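Local coordinates for protein probable M18 family aminopeptidase 1 (Thermotoga maritima, PDB 2GLF) that probably acts as a zinc-dependent aminopeptidase of the M18 family, removing amino acids from peptide N-termini, and here carries manganese ions, at residues V89-D94 against V272-K277; S241-Y246 against E429-A434; Q248-C253 against S324-A329; Y255-A260 against V441-L446; Y349-V354 against I415-A420. All blocks are in the same frame, centred on the assembly; numbering follows the deposited sequence.

Interaction 1: V89-D94 against V272-K277; sequences VVAHID and VIFFDK. With MN (manganese (II) ion), chain E.
Ala91 and Phe275 meet backbone to backbone: Phe275 N donates to Ala91 O at 2.9 Å. The ladder continues with Ala91 N to Ile273 O at 3.1 Å and Ile93 N to Phe275 O at 2.7 Å, while the bond from Ile273 N to Val89 O is weak. On one face Val90 lies beside Ile273, CG1 4.0 Å from Ile273 CB; on the other Val89 and Val272 are paired likewise. The strand directions differ by 17°, so these are parallel neighbours in the central mixed sheet of the zinc exopeptidase fold, and a metal ligand stands where the first strand ends. His92 NE2 binds a manganese ion at 2.4 Å; CG sits between the backbone N and the carbonyl carbon (chi1 70°), which leads the imidazole away from 272-277 although CB remains 3.5 Å from Phe275 O. The ring's other nitrogen, ND1, makes two weak bonds, to Asp94 O and Asp94 OD2. Asp94 OD1 in turn accepts from Tyr119 OH and Glu279 N. Replacing Asp94 by an alanine would probably leave Tyr119 OH without its acceptor and the His92 ring less firmly fixed in rotation. Farther out, Asp250 OD2 accepts from His92 N, and the ring of Phe275 meets that of Phe407 at a steep angle.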
# COMPACT_ATOMS: atom_id res chain seq x y z
N VAL A 89 -28.21 34.06 -31.32
CA VAL A 89 -27.12 33.11 -31.24
C VAL A 89 -26.27 33.77 -30.16
O VAL A 89 -25.98 34.97 -30.23
CB VAL A 89 -26.37 33.00 -32.59
CG1 VAL A 89 -25.97 34.38 -33.06
CG2 VAL A 89 -25.15 32.12 -32.44
N VAL A 90 -25.91 33.02 -29.12
CA VAL A 90 -25.12 33.58 -28.03
C VAL A 90 -23.80 32.87 -27.81
O VAL A 90 -23.68 31.67 -28.03
CB VAL A 90 -25.91 33.54 -26.71
CG1 VAL A 90 -27.18 34.33 -26.86
CG2 VAL A 90 -26.22 32.10 -26.33
N ALA A 91 -22.81 33.64 -27.37
CA ALA A 91 -21.48 33.10 -27.09
C ALA A 91 -20.80 33.87 -25.96
O ALA A 91 -21.35 34.85 -25.45
CB ALA A 91 -20.63 33.17 -28.35
N HIS A 92 -19.63 33.40 -25.55
CA HIS A 92 -18.88 34.07 -24.49
C HIS A 92 -17.53 34.54 -25.03
O HIS A 92 -16.94 33.90 -25.90
CB HIS A 92 -18.72 33.15 -23.27
CG HIS A 92 -17.80 31.98 -23.48
ND1 HIS A 92 -16.44 32.04 -23.20
CD2 HIS A 92 -18.05 30.70 -23.85
CE1 HIS A 92 -15.91 30.85 -23.39
NE2 HIS A 92 -16.86 30.02 -23.78
N ILE A 93 -17.06 35.67 -24.53
CA ILE A 93 -15.81 36.22 -25.00
C ILE A 93 -14.69 36.18 -23.97
O ILE A 93 -13.63 36.76 -24.19
CB ILE A 93 -16.00 37.66 -25.52
CG1 ILE A 93 -16.70 38.53 -24.47
CG2 ILE A 93 -16.83 37.64 -26.80
CD1 ILE A 93 -16.90 39.95 -24.91
N ASP A 94 -14.92 35.51 -22.85
CA ASP A 94 -13.87 35.39 -21.85
C ASP A 94 -13.16 34.06 -22.13
O ASP A 94 -13.77 33.12 -22.64
CB ASP A 94 -14.45 35.38 -20.43
CG ASP A 94 -15.36 34.20 -20.18
OD1 ASP A 94 -15.21 33.54 -19.13
OD2 ASP A 94 -16.24 33.94 -21.04
N VAL A 272 -27.33 38.92 -31.48
CA VAL A 272 -26.24 38.15 -30.90
C VAL A 272 -25.81 38.77 -29.57
O VAL A 272 -25.64 39.98 -29.47
CB VAL A 272 -25.00 38.13 -31.83
CG1 VAL A 272 -23.93 37.27 -31.21
CG2 VAL A 272 -25.37 37.58 -33.20
N ILE A 273 -25.65 37.94 -28.55
CA ILE A 273 -25.22 38.44 -27.24
C ILE A 273 -23.88 37.81 -26.87
O ILE A 273 -23.67 36.61 -27.04
CB ILE A 273 -26.26 38.12 -26.18
CG1 ILE A 273 -27.61 38.67 -26.63
CG2 ILE A 273 -25.88 38.78 -24.86
CD1 ILE A 273 -28.76 38.14 -25.81
N PHE A 274 -22.98 38.64 -26.37
CA PHE A 274 -21.64 38.19 -26.00
C PHE A 274 -21.42 38.33 -24.50
O PHE A 274 -21.38 39.45 -23.98
CB PHE A 274 -20.62 39.02 -26.76
CG PHE A 274 -20.72 38.87 -28.25
CD1 PHE A 274 -20.66 39.98 -29.08
CD2 PHE A 274 -20.82 37.62 -28.84
CE1 PHE A 274 -20.69 39.84 -30.46
CE2 PHE A 274 -20.85 37.47 -30.22
CZ PHE A 274 -20.79 38.58 -31.03
N PHE A 275 -21.25 37.21 -23.81
CA PHE A 275 -21.05 37.25 -22.36
C PHE A 275 -19.62 37.05 -21.90
O PHE A 275 -18.77 36.58 -22.64
CB PHE A 275 -21.94 36.22 -21.67
CG PHE A 275 -23.40 36.45 -21.88
CD1 PHE A 275 -24.07 35.82 -22.93
CD2 PHE A 275 -24.12 37.28 -21.03
CE1 PHE A 275 -25.44 36.02 -23.12
CE2 PHE A 275 -25.49 37.49 -21.22
CZ PHE A 275 -26.15 36.86 -22.26
N ASP A 276 -19.39 37.42 -20.65
CA ASP A 276 -18.09 37.31 -19.99
C ASP A 276 -18.35 36.41 -18.77
O ASP A 276 -19.50 36.18 -18.41
CB ASP A 276 -17.65 38.75 -19.61
CG ASP A 276 -16.68 38.81 -18.42
OD1 ASP A 276 -17.05 39.48 -17.41
OD2 ASP A 276 -15.56 38.25 -18.47
N LYS A 277 -17.30 35.86 -18.17
CA LYS A 277 -17.46 35.01 -16.99
C LYS A 277 -18.00 33.59 -17.21
O LYS A 277 -18.25 32.88 -16.24
CB LYS A 277 -18.34 35.71 -15.95
CG LYS A 277 -17.60 36.57 -14.93
CD LYS A 277 -16.69 37.57 -15.60
CE LYS A 277 -16.08 38.57 -14.61
NZ LYS A 277 -15.13 37.93 -13.67
MN MN E . -16.62 27.64 -24.27
O HOH W 1 -16.14 25.51 -25.19

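Interaction 2: S241-Y246 against E429-A434; sequences SLIGAY and EISSKA
Glu429 pairs with Ala245 at the start of an antiparallel ladder: Ala245 N donates to Glu429 O at 2.9 Å, whereas the return bond from Glu429 N is weak. Its carboxylate turns to other partners, OE2 accepting from His425 N and OE1, weakly, from Asp249 N, supporting two metal ligands from the second shell. Ile430, a non-hydrogen-bonded partner of Gly244, has CD1 3.7 Å from Gly244 CA and CG2 4.2 Å from Leu242 CD1, the two side chains crossing at about a right angle. Ser431 and Ile243 exchange two bonds, Ile243 N to Ser431 O (2.7 Å) and Ser431 N to Ile243 O (3.0 Å). Ser432 is the N-cap of the helix that follows; OG, anti to the backbone N (chi1 167°), weakly accepts from Ala434 N. Lys433 N then donates to Ser241 O at 3.0 Å, nearly straight (174°). Its extended chain crosses Ile243, CG 3.5 Å from Ile243 CG1, and carries NZ to salt bridges with Glu235 and Glu17. A methionine in its place would probably leave both carboxylates without their counter-charge. The contact joins the middle strand of a three-stranded antiparallel sheet, with a classic beta bulge at Ser241 and Leu242 facing Val236, to edge strand 429-432, which leads into helix 433-449.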
# COMPACT_ATOMS: atom_id res chain seq x y z
N SER A 241 -4.69 23.84 -43.65
CA SER A 241 -6.13 23.70 -43.48
C SER A 241 -6.64 24.06 -42.10
O SER A 241 -7.85 24.21 -41.90
CB SER A 241 -6.55 22.27 -43.79
OG SER A 241 -6.09 21.40 -42.77
N LEU A 242 -5.74 24.19 -41.13
CA LEU A 242 -6.16 24.48 -39.77
C LEU A 242 -5.76 25.87 -39.31
O LEU A 242 -4.87 26.49 -39.88
CB LEU A 242 -5.58 23.43 -38.83
CG LEU A 242 -5.93 22.00 -39.23
CD1 LEU A 242 -5.20 21.01 -38.34
CD2 LEU A 242 -7.43 21.80 -39.14
N ILE A 243 -6.44 26.36 -38.27
CA ILE A 243 -6.12 27.67 -37.71
C ILE A 243 -5.74 27.48 -36.25
O ILE A 243 -6.53 26.96 -35.45
CB ILE A 243 -7.30 28.66 -37.74
CG1 ILE A 243 -7.68 28.99 -39.18
CG2 ILE A 243 -6.90 29.94 -37.03
CD1 ILE A 243 -8.95 29.84 -39.30
N GLY A 244 -4.52 27.89 -35.90
CA GLY A 244 -4.07 27.77 -34.53
C GLY A 244 -4.07 29.14 -33.89
O GLY A 244 -3.54 30.09 -34.46
N ALA A 245 -4.68 29.26 -32.71
CA ALA A 245 -4.72 30.54 -32.02
C ALA A 245 -5.21 30.40 -30.60
O ALA A 245 -5.90 29.44 -30.25
CB ALA A 245 -5.60 31.52 -32.78
N TYR A 246 -4.87 31.39 -29.78
CA TYR A 246 -5.29 31.40 -28.40
C TYR A 246 -6.68 31.99 -28.26
O TYR A 246 -7.03 32.95 -28.94
CB TYR A 246 -4.33 32.23 -27.55
CG TYR A 246 -4.94 32.68 -26.24
CD1 TYR A 246 -5.06 31.80 -25.17
CD2 TYR A 246 -5.44 33.97 -26.09
CE1 TYR A 246 -5.65 32.19 -23.99
CE2 TYR A 246 -6.04 34.37 -24.91
CZ TYR A 246 -6.14 33.48 -23.86
OH TYR A 246 -6.71 33.88 -22.67
N GLU A 429 -5.05 26.78 -29.33
CA GLU A 429 -6.09 25.87 -29.79
C GLU A 429 -6.08 25.74 -31.31
O GLU A 429 -5.61 26.63 -32.01
CB GLU A 429 -7.46 26.36 -29.31
CG GLU A 429 -7.53 26.56 -27.80
CD GLU A 429 -8.85 27.16 -27.34
OE1 GLU A 429 -9.35 28.08 -28.01
OE2 GLU A 429 -9.37 26.71 -26.30
N ILE A 430 -6.60 24.62 -31.80
CA ILE A 430 -6.64 24.35 -33.23
C ILE A 430 -8.08 24.13 -33.72
O ILE A 430 -8.85 23.39 -33.10
CB ILE A 430 -5.77 23.09 -33.59
CG1 ILE A 430 -4.47 23.52 -34.25
CG2 ILE A 430 -6.51 22.18 -34.55
CD1 ILE A 430 -3.54 24.29 -33.37
N SER A 431 -8.43 24.78 -34.83
CA SER A 431 -9.75 24.65 -35.44
C SER A 431 -9.55 24.52 -36.94
O SER A 431 -8.47 24.81 -37.45
CB SER A 431 -10.60 25.88 -35.14
OG SER A 431 -10.09 27.02 -35.80
N SER A 432 -10.59 24.10 -37.64
CA SER A 432 -10.53 23.94 -39.09
C SER A 432 -11.02 25.20 -39.81
O SER A 432 -11.99 25.83 -39.37
CB SER A 432 -11.38 22.75 -39.52
OG SER A 432 -11.59 22.72 -40.91
N LYS A 433 -10.36 25.59 -40.89
CA LYS A 433 -10.79 26.77 -41.66
C LYS A 433 -12.15 26.48 -42.28
O LYS A 433 -13.01 27.35 -42.35
CB LYS A 433 -9.80 27.10 -42.78
CG LYS A 433 -8.52 27.74 -42.32
CD LYS A 433 -7.59 27.96 -43.48
CE LYS A 433 -6.29 28.60 -43.02
NZ LYS A 433 -5.38 28.85 -44.17
N ALA A 434 -12.33 25.24 -42.74
CA ALA A 434 -13.59 24.83 -43.35
C ALA A 434 -14.74 24.91 -42.34
O ALA A 434 -15.84 25.36 -42.67
CB ALA A 434 -13.47 23.42 -43.91

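Interaction 3: Q248-C253 against S324-A329; sequences QDDRIC and SGDVCA. With MN (manganese (II) ion), chain E; MN (manganese (II) ion), chain F.
Asp249 and Asp326 reach the same manganese ion from two sides, one from the start of 248-253 and the other from the break in strand 321-329, as part of the two-metal centre of this peptidase family. Asp249 is the bridging carboxylate: OD1 binds the shared ion at 2.3 Å and OD2 the second ion at 2.4 Å. With CG anti to the backbone N (chi1 -172°), the group is aimed at the ions. Asp326 presents both oxygens to the shared ion, OD2 at 2.4 Å. His92 and a water complete that ion's ligands, while Glu279 and His425 join Asp249 on the second. Asp250, which also serves His92, lies across Asp326, though crowding in the model makes its exact orientation doubtful. Val327 packs beside the site and spreads its branches: CG2 is 3.9 Å from Asp249 OD1, and CG1 forms an apolar pair with Ile252 CG2 at 3.5 Å, the Val327 and Ile252 side chains crossing at about a right angle. Cys253 points at the Gly325-Asp326 backbone, SG 3.6 Å from Asp326 N. The carboxylate of Asp326 is steadied by its own chain as well: Val327 N donates to Asp326 OD2 at 2.8 Å, on the anti side and 30° out of the carboxylate plane.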
# COMPACT_ATOMS: atom_id res chain seq x y z
N GLN A 248 -9.52 30.64 -29.01
CA GLN A 248 -10.50 30.28 -30.02
C GLN A 248 -11.73 29.75 -29.31
O GLN A 248 -12.82 29.71 -29.88
CB GLN A 248 -9.95 29.23 -30.98
CG GLN A 248 -9.20 29.86 -32.14
CD GLN A 248 -8.76 28.85 -33.16
OE1 GLN A 248 -7.89 28.02 -32.89
NE2 GLN A 248 -9.36 28.90 -34.34
N ASP A 249 -11.55 29.35 -28.05
CA ASP A 249 -12.67 28.84 -27.28
C ASP A 249 -13.70 29.95 -27.18
O ASP A 249 -13.64 30.82 -26.30
CB ASP A 249 -12.28 28.40 -25.88
CG ASP A 249 -13.43 27.69 -25.14
OD1 ASP A 249 -14.60 28.11 -25.31
OD2 ASP A 249 -13.17 26.74 -24.38
N ASP A 250 -14.62 29.90 -28.14
CA ASP A 250 -15.75 30.79 -28.30
C ASP A 250 -15.60 32.14 -28.96
O ASP A 250 -16.61 32.75 -29.30
CB ASP A 250 -16.50 30.93 -27.00
CG ASP A 250 -17.96 30.67 -27.19
OD1 ASP A 250 -18.27 29.71 -27.92
OD2 ASP A 250 -18.79 31.41 -26.63
N ARG A 251 -14.39 32.63 -29.14
CA ARG A 251 -14.28 33.90 -29.84
C ARG A 251 -14.47 33.49 -31.30
O ARG A 251 -14.75 34.32 -32.16
CB ARG A 251 -12.92 34.58 -29.62
CG ARG A 251 -12.66 34.91 -28.16
CD ARG A 251 -11.80 36.14 -27.97
NE ARG A 251 -11.78 36.52 -26.56
CZ ARG A 251 -10.87 36.12 -25.69
NH1 ARG A 251 -9.87 35.34 -26.07
NH2 ARG A 251 -10.96 36.49 -24.42
N ILE A 252 -14.33 32.19 -31.55
CA ILE A 252 -14.51 31.65 -32.89
C ILE A 252 -16.00 31.62 -33.16
O ILE A 252 -16.44 31.74 -34.30
CB ILE A 252 -13.94 30.22 -33.02
CG1 ILE A 252 -13.86 29.85 -34.51
CG2 ILE A 252 -14.84 29.24 -32.29
CD1 ILE A 252 -13.09 28.57 -34.77
N CYS A 253 -16.79 31.46 -32.10
CA CYS A 253 -18.23 31.45 -32.25
C CYS A 253 -18.74 32.87 -32.20
O CYS A 253 -19.78 33.19 -32.77
CB CYS A 253 -18.87 30.62 -31.16
SG CYS A 253 -18.83 28.90 -31.56
N SER A 324 -26.95 28.25 -28.88
CA SER A 324 -25.85 28.39 -27.95
C SER A 324 -24.56 28.17 -28.74
O SER A 324 -24.20 27.03 -29.04
CB SER A 324 -25.98 27.35 -26.84
OG SER A 324 -24.92 27.45 -25.91
N GLY A 325 -23.88 29.25 -29.10
CA GLY A 325 -22.66 29.12 -29.88
C GLY A 325 -21.39 28.88 -29.08
O GLY A 325 -20.77 29.83 -28.58
N ASP A 326 -20.99 27.62 -28.95
CA ASP A 326 -19.78 27.26 -28.23
C ASP A 326 -19.12 26.07 -28.93
O ASP A 326 -19.77 25.34 -29.67
CB ASP A 326 -20.10 26.93 -26.77
CG ASP A 326 -18.91 27.15 -25.84
OD1 ASP A 326 -19.10 27.14 -24.61
OD2 ASP A 326 -17.78 27.34 -26.34
N VAL A 327 -17.83 25.88 -28.69
CA VAL A 327 -17.05 24.82 -29.32
C VAL A 327 -17.15 23.46 -28.64
O VAL A 327 -17.40 23.37 -27.45
CB VAL A 327 -15.56 25.19 -29.36
CG1 VAL A 327 -15.36 26.51 -30.11
CG2 VAL A 327 -15.04 25.30 -27.94
N CYS A 328 -16.94 22.41 -29.42
CA CYS A 328 -16.95 21.05 -28.89
C CYS A 328 -15.55 20.50 -29.12
O CYS A 328 -14.69 21.19 -29.67
CB CYS A 328 -17.99 20.19 -29.60
SG CYS A 328 -17.79 20.11 -31.39
N ALA A 329 -15.32 19.25 -28.72
CA ALA A 329 -14.01 18.63 -28.86
C ALA A 329 -13.96 17.69 -30.05
O ALA A 329 -14.79 16.79 -30.16
CB ALA A 329 -13.65 17.89 -27.59
MN MN E . -16.62 27.64 -24.27
MN MN F . -14.12 26.90 -22.17
O HOH W 1 -16.14 25.51 -25.19

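Interaction 4: Y255-A260 against V441-L446; sequences YTALRA and VAYRSL
Tyr443 sets its ring against Thr256 and Ala257 across two helices whose axes approach to 8.4 Å and whose N-to-C directions differ by 42°. The phenol is put there by a first torsion that places CG anti to the carbonyl carbon, beside the backbone N (chi1 -75°). One ring edge then does the touching: Ala257 N lies near the ring plane, 3.8 Å from Tyr443 CD1, and Ala257 CB is 3.9 Å from the same carbon. Thr256 comes in obliquely, OG1 3.4 Å from Tyr443 CE1. That hydroxyl sits between the backbone N and the carbonyl carbon (chi1 47°), a position from which it also bonds to Ile252 O one turn back. Farther along, Ala260 CB packs 3.7 Å from Arg444 N and 3.9 Å from Arg444 CB; having no more than a methyl group here, the first helix comes near to the backbone of the second. Arg444 touches through CB and runs on extended to NE, while NH1 bonds to Tyr440 OH. Arg259 behaves differently, folding back so that CG lies over one face of the Tyr255 ring, toward the rim, and NH1 donates to Tyr255 OH at 2.9 Å; NH1 also forms a salt bridge with Glu22. Helix 13-29 thus covers that flank of helix 248-263, with Phe26 stacked on Tyr255. Helix 370-382 packs on Ala442 and Leu446, and Tyr443 OH bonds to Met417 O, joining helix 433-449 to strand 414-421 of the central sheet.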
# COMPACT_ATOMS: atom_id res chain seq x y z
N TYR A 255 -17.09 35.47 -33.41
CA TYR A 255 -16.81 36.07 -34.70
C TYR A 255 -17.76 35.59 -35.79
O TYR A 255 -18.27 36.39 -36.56
CB TYR A 255 -15.38 35.80 -35.14
CG TYR A 255 -14.99 36.56 -36.38
CD1 TYR A 255 -14.83 37.95 -36.34
CD2 TYR A 255 -14.81 35.91 -37.60
CE1 TYR A 255 -14.50 38.67 -37.49
CE2 TYR A 255 -14.48 36.62 -38.76
CZ TYR A 255 -14.33 38.00 -38.69
OH TYR A 255 -14.01 38.72 -39.83
N THR A 256 -17.97 34.28 -35.85
CA THR A 256 -18.86 33.71 -36.86
C THR A 256 -20.29 34.23 -36.71
O THR A 256 -20.97 34.47 -37.70
CB THR A 256 -18.89 32.16 -36.81
OG1 THR A 256 -19.04 31.72 -35.45
CG2 THR A 256 -17.61 31.59 -37.41
N ALA A 257 -20.73 34.42 -35.47
CA ALA A 257 -22.08 34.93 -35.22
C ALA A 257 -22.14 36.42 -35.57
O ALA A 257 -23.13 36.89 -36.12
CB ALA A 257 -22.46 34.71 -33.77
N LEU A 258 -21.08 37.15 -35.25
CA LEU A 258 -21.03 38.57 -35.55
C LEU A 258 -21.16 38.74 -37.07
O LEU A 258 -21.97 39.53 -37.55
CB LEU A 258 -19.70 39.16 -35.10
CG LEU A 258 -19.65 40.65 -34.73
CD1 LEU A 258 -18.25 41.15 -34.98
CD2 LEU A 258 -20.65 41.46 -35.53
N ARG A 259 -20.36 37.98 -37.81
CA ARG A 259 -20.40 38.06 -39.27
C ARG A 259 -21.74 37.63 -39.83
O ARG A 259 -22.19 38.16 -40.85
CB ARG A 259 -19.27 37.22 -39.87
CG ARG A 259 -17.87 37.79 -39.63
CD ARG A 259 -17.69 39.13 -40.35
NE ARG A 259 -17.77 38.93 -41.79
CZ ARG A 259 -16.84 38.31 -42.51
NH1 ARG A 259 -15.76 37.83 -41.92
NH2 ARG A 259 -17.02 38.13 -43.81
N ALA A 260 -22.39 36.67 -39.18
CA ALA A 260 -23.70 36.21 -39.63
C ALA A 260 -24.71 37.32 -39.39
O ALA A 260 -25.48 37.67 -40.28
CB ALA A 260 -24.10 34.95 -38.87
N VAL A 441 -21.98 29.95 -41.93
CA VAL A 441 -23.08 29.65 -42.83
C VAL A 441 -24.27 29.15 -42.02
O VAL A 441 -25.39 29.62 -42.21
CB VAL A 441 -22.68 28.58 -43.85
CG1 VAL A 441 -23.86 28.26 -44.75
CG2 VAL A 441 -21.50 29.07 -44.67
N ALA A 442 -24.02 28.20 -41.12
CA ALA A 442 -25.07 27.64 -40.28
C ALA A 442 -25.76 28.73 -39.46
O ALA A 442 -26.99 28.82 -39.45
CB ALA A 442 -24.48 26.57 -39.36
N TYR A 443 -24.97 29.55 -38.78
CA TYR A 443 -25.51 30.64 -37.96
C TYR A 443 -26.37 31.64 -38.73
O TYR A 443 -27.39 32.10 -38.23
CB TYR A 443 -24.38 31.39 -37.27
CG TYR A 443 -23.74 30.66 -36.11
CD1 TYR A 443 -22.62 31.18 -35.48
CD2 TYR A 443 -24.26 29.45 -35.65
CE1 TYR A 443 -22.02 30.51 -34.41
CE2 TYR A 443 -23.68 28.77 -34.59
CZ TYR A 443 -22.55 29.31 -33.97
OH TYR A 443 -21.95 28.66 -32.91
N ARG A 444 -25.94 31.98 -39.94
CA ARG A 444 -26.64 32.94 -40.77
C ARG A 444 -27.97 32.40 -41.27
O ARG A 444 -29.00 33.06 -41.17
CB ARG A 444 -25.78 33.33 -41.97
CG ARG A 444 -26.49 34.22 -42.97
CD ARG A 444 -25.59 34.58 -44.14
NE ARG A 444 -26.34 35.27 -45.19
CZ ARG A 444 -25.79 35.80 -46.28
NH1 ARG A 444 -24.48 35.73 -46.47
NH2 ARG A 444 -26.55 36.41 -47.17
N SER A 445 -27.94 31.18 -41.80
CA SER A 445 -29.14 30.56 -42.32
C SER A 445 -30.09 30.14 -41.20
O SER A 445 -31.26 29.85 -41.45
CB SER A 445 -28.78 29.37 -43.21
OG SER A 445 -27.90 28.49 -42.54
N LEU A 446 -29.60 30.09 -39.97
CA LEU A 446 -30.46 29.71 -38.85
C LEU A 446 -31.19 30.94 -38.33
O LEU A 446 -32.32 30.84 -37.84
CB LEU A 446 -29.65 29.08 -37.72
CG LEU A 446 -29.40 27.58 -37.83
CD1 LEU A 446 -28.50 27.14 -36.69
CD2 LEU A 446 -30.72 26.82 -37.79

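Interaction 5: Y349-V354 against I415-A420; sequences YGVALV and IDMGPA
An antiparallel strand pair, 351-354 against 415-418, forms this contact toward one end of the central mixed sheet, their directions 161° apart. Ala352 and Gly418 are the hydrogen-bonded pair that defines it: Ala352 N donates to Gly418 O at 2.7 Å, and Gly418 N returns a bond to Ala352 O at 3.0 Å. Val354 N donates to Asp416 O, also at 3.0 Å. Between these pairs Leu353 and Met417 share a face. Met417, built as selenomethionine, is bent at its third torsion (chi3 -82°), which lays CE over the Leu353 branch, 3.4 Å from Leu353 CD1. Its CG meets Val351 CG1 at 3.8 Å, the two side chains crossing at about a right angle. On the other face Val354 CB and Asp416 CB lie 3.7 Å apart, while the Asp416 carboxylate finds its partners elsewhere, OD2 accepting from Thr402 OG1 and Ser324 OG. Past the regular pairing a water links Gly350 O and Ala420 N, donating a hydrogen bond to Gly350 O at 2.8 Å and accepting one from Ala420 N. Strand 351-354 is bonded along its other edge to strand 387-389, and strand 414-421 to strand 321-329. Helices 370-382 and 433-449 cover the Met417 face through Val376 and Leu446.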
# COMPACT_ATOMS: atom_id res chain seq x y z
N TYR A 349 -15.57 18.49 -41.00
CA TYR A 349 -16.79 17.81 -41.40
C TYR A 349 -18.06 18.55 -41.01
O TYR A 349 -19.11 17.94 -40.78
CB TYR A 349 -16.80 16.38 -40.86
CG TYR A 349 -15.98 15.44 -41.72
CD1 TYR A 349 -14.59 15.52 -41.73
CD2 TYR A 349 -16.60 14.56 -42.60
CE1 TYR A 349 -13.84 14.73 -42.61
CE2 TYR A 349 -15.86 13.77 -43.47
CZ TYR A 349 -14.48 13.87 -43.47
OH TYR A 349 -13.75 13.10 -44.35
N GLY A 350 -17.96 19.88 -40.96
CA GLY A 350 -19.11 20.70 -40.65
C GLY A 350 -19.26 21.24 -39.25
O GLY A 350 -18.40 21.04 -38.39
N VAL A 351 -20.37 21.95 -39.03
CA VAL A 351 -20.67 22.52 -37.73
C VAL A 351 -21.13 21.38 -36.85
O VAL A 351 -21.78 20.44 -37.33
CB VAL A 351 -21.83 23.54 -37.82
CG1 VAL A 351 -21.80 24.46 -36.62
CG2 VAL A 351 -21.73 24.32 -39.10
N ALA A 352 -20.80 21.45 -35.57
CA ALA A 352 -21.20 20.40 -34.64
C ALA A 352 -22.48 20.79 -33.95
O ALA A 352 -22.62 21.91 -33.45
CB ALA A 352 -20.11 20.17 -33.62
N LEU A 353 -23.42 19.86 -33.93
CA LEU A 353 -24.71 20.05 -33.28
C LEU A 353 -24.64 19.20 -32.01
O LEU A 353 -24.57 17.97 -32.08
CB LEU A 353 -25.85 19.61 -34.21
CG LEU A 353 -27.31 19.75 -33.77
CD1 LEU A 353 -28.20 19.78 -34.99
CD2 LEU A 353 -27.70 18.61 -32.84
N VAL A 354 -24.63 19.86 -30.86
CA VAL A 354 -24.54 19.19 -29.57
C VAL A 354 -25.89 19.22 -28.86
O VAL A 354 -26.33 20.28 -28.41
CB VAL A 354 -23.51 19.88 -28.65
CG1 VAL A 354 -23.19 18.98 -27.49
CG2 VAL A 354 -22.26 20.24 -29.42
N ILE A 415 -30.15 25.20 -28.19
CA ILE A 415 -29.39 24.10 -28.79
C ILE A 415 -27.93 24.52 -28.95
O ILE A 415 -27.64 25.55 -29.55
CB ILE A 415 -29.95 23.73 -30.19
CG1 ILE A 415 -29.15 22.56 -30.79
CG2 ILE A 415 -29.87 24.93 -31.12
CD1 ILE A 415 -29.29 21.28 -30.02
N ASP A 416 -27.02 23.72 -28.40
CA ASP A 416 -25.59 24.02 -28.51
C ASP A 416 -25.13 23.74 -29.94
O ASP A 416 -25.48 22.72 -30.52
CB ASP A 416 -24.79 23.16 -27.53
CG ASP A 416 -25.22 23.36 -26.09
OD1 ASP A 416 -26.10 22.61 -25.61
OD2 ASP A 416 -24.69 24.29 -25.45
N MSE A 417 -24.33 24.64 -30.49
CA MSE A 417 -23.85 24.48 -31.86
C MSE A 417 -22.57 25.28 -32.07
O MSE A 417 -22.44 26.41 -31.61
CB MSE A 417 -24.93 24.94 -32.83
CG MSE A 417 -24.77 24.43 -34.23
SE MSE A 417 -26.41 24.67 -35.22
CE MSE A 417 -27.35 23.10 -34.60
N GLY A 418 -21.62 24.67 -32.78
CA GLY A 418 -20.36 25.33 -33.04
C GLY A 418 -19.33 24.38 -33.62
O GLY A 418 -19.63 23.20 -33.83
N PRO A 419 -18.11 24.85 -33.90
CA PRO A 419 -17.06 24.00 -34.46
C PRO A 419 -16.33 23.13 -33.42
O PRO A 419 -16.44 23.37 -32.21
CB PRO A 419 -16.14 25.01 -35.15
CG PRO A 419 -16.19 26.16 -34.21
CD PRO A 419 -17.67 26.26 -33.86
N ALA A 420 -15.60 22.13 -33.90
CA ALA A 420 -14.84 21.23 -33.03
C ALA A 420 -13.39 21.69 -32.93
O ALA A 420 -12.79 22.09 -33.93
CB ALA A 420 -14.89 19.81 -33.58
O HOH W 2 -16.49 21.19 -36.29

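All five contacts are buried; they differ mainly in chemistry. Interactions 1 and 5 are both backbone ladders of the central sheet, parallel in the first and antiparallel in the second, with strand 321-329 of interaction 3 lying between them. Interaction 2 belongs to a separate small sheet, yet its Glu429 approaches the metal site. Metal bonds to a shared manganese ion and its bound water join interactions 1 and 3, though interaction 1 is otherwise a backbone ladder, whereas interaction 4 is held across its helices by van der Waals contact alone. Helix 248-263 serves interactions 3 and 4, and helix 433-449 serves 2 and 4; Tyr443 of interaction 4 reaches interaction 5 through its hydroxyl.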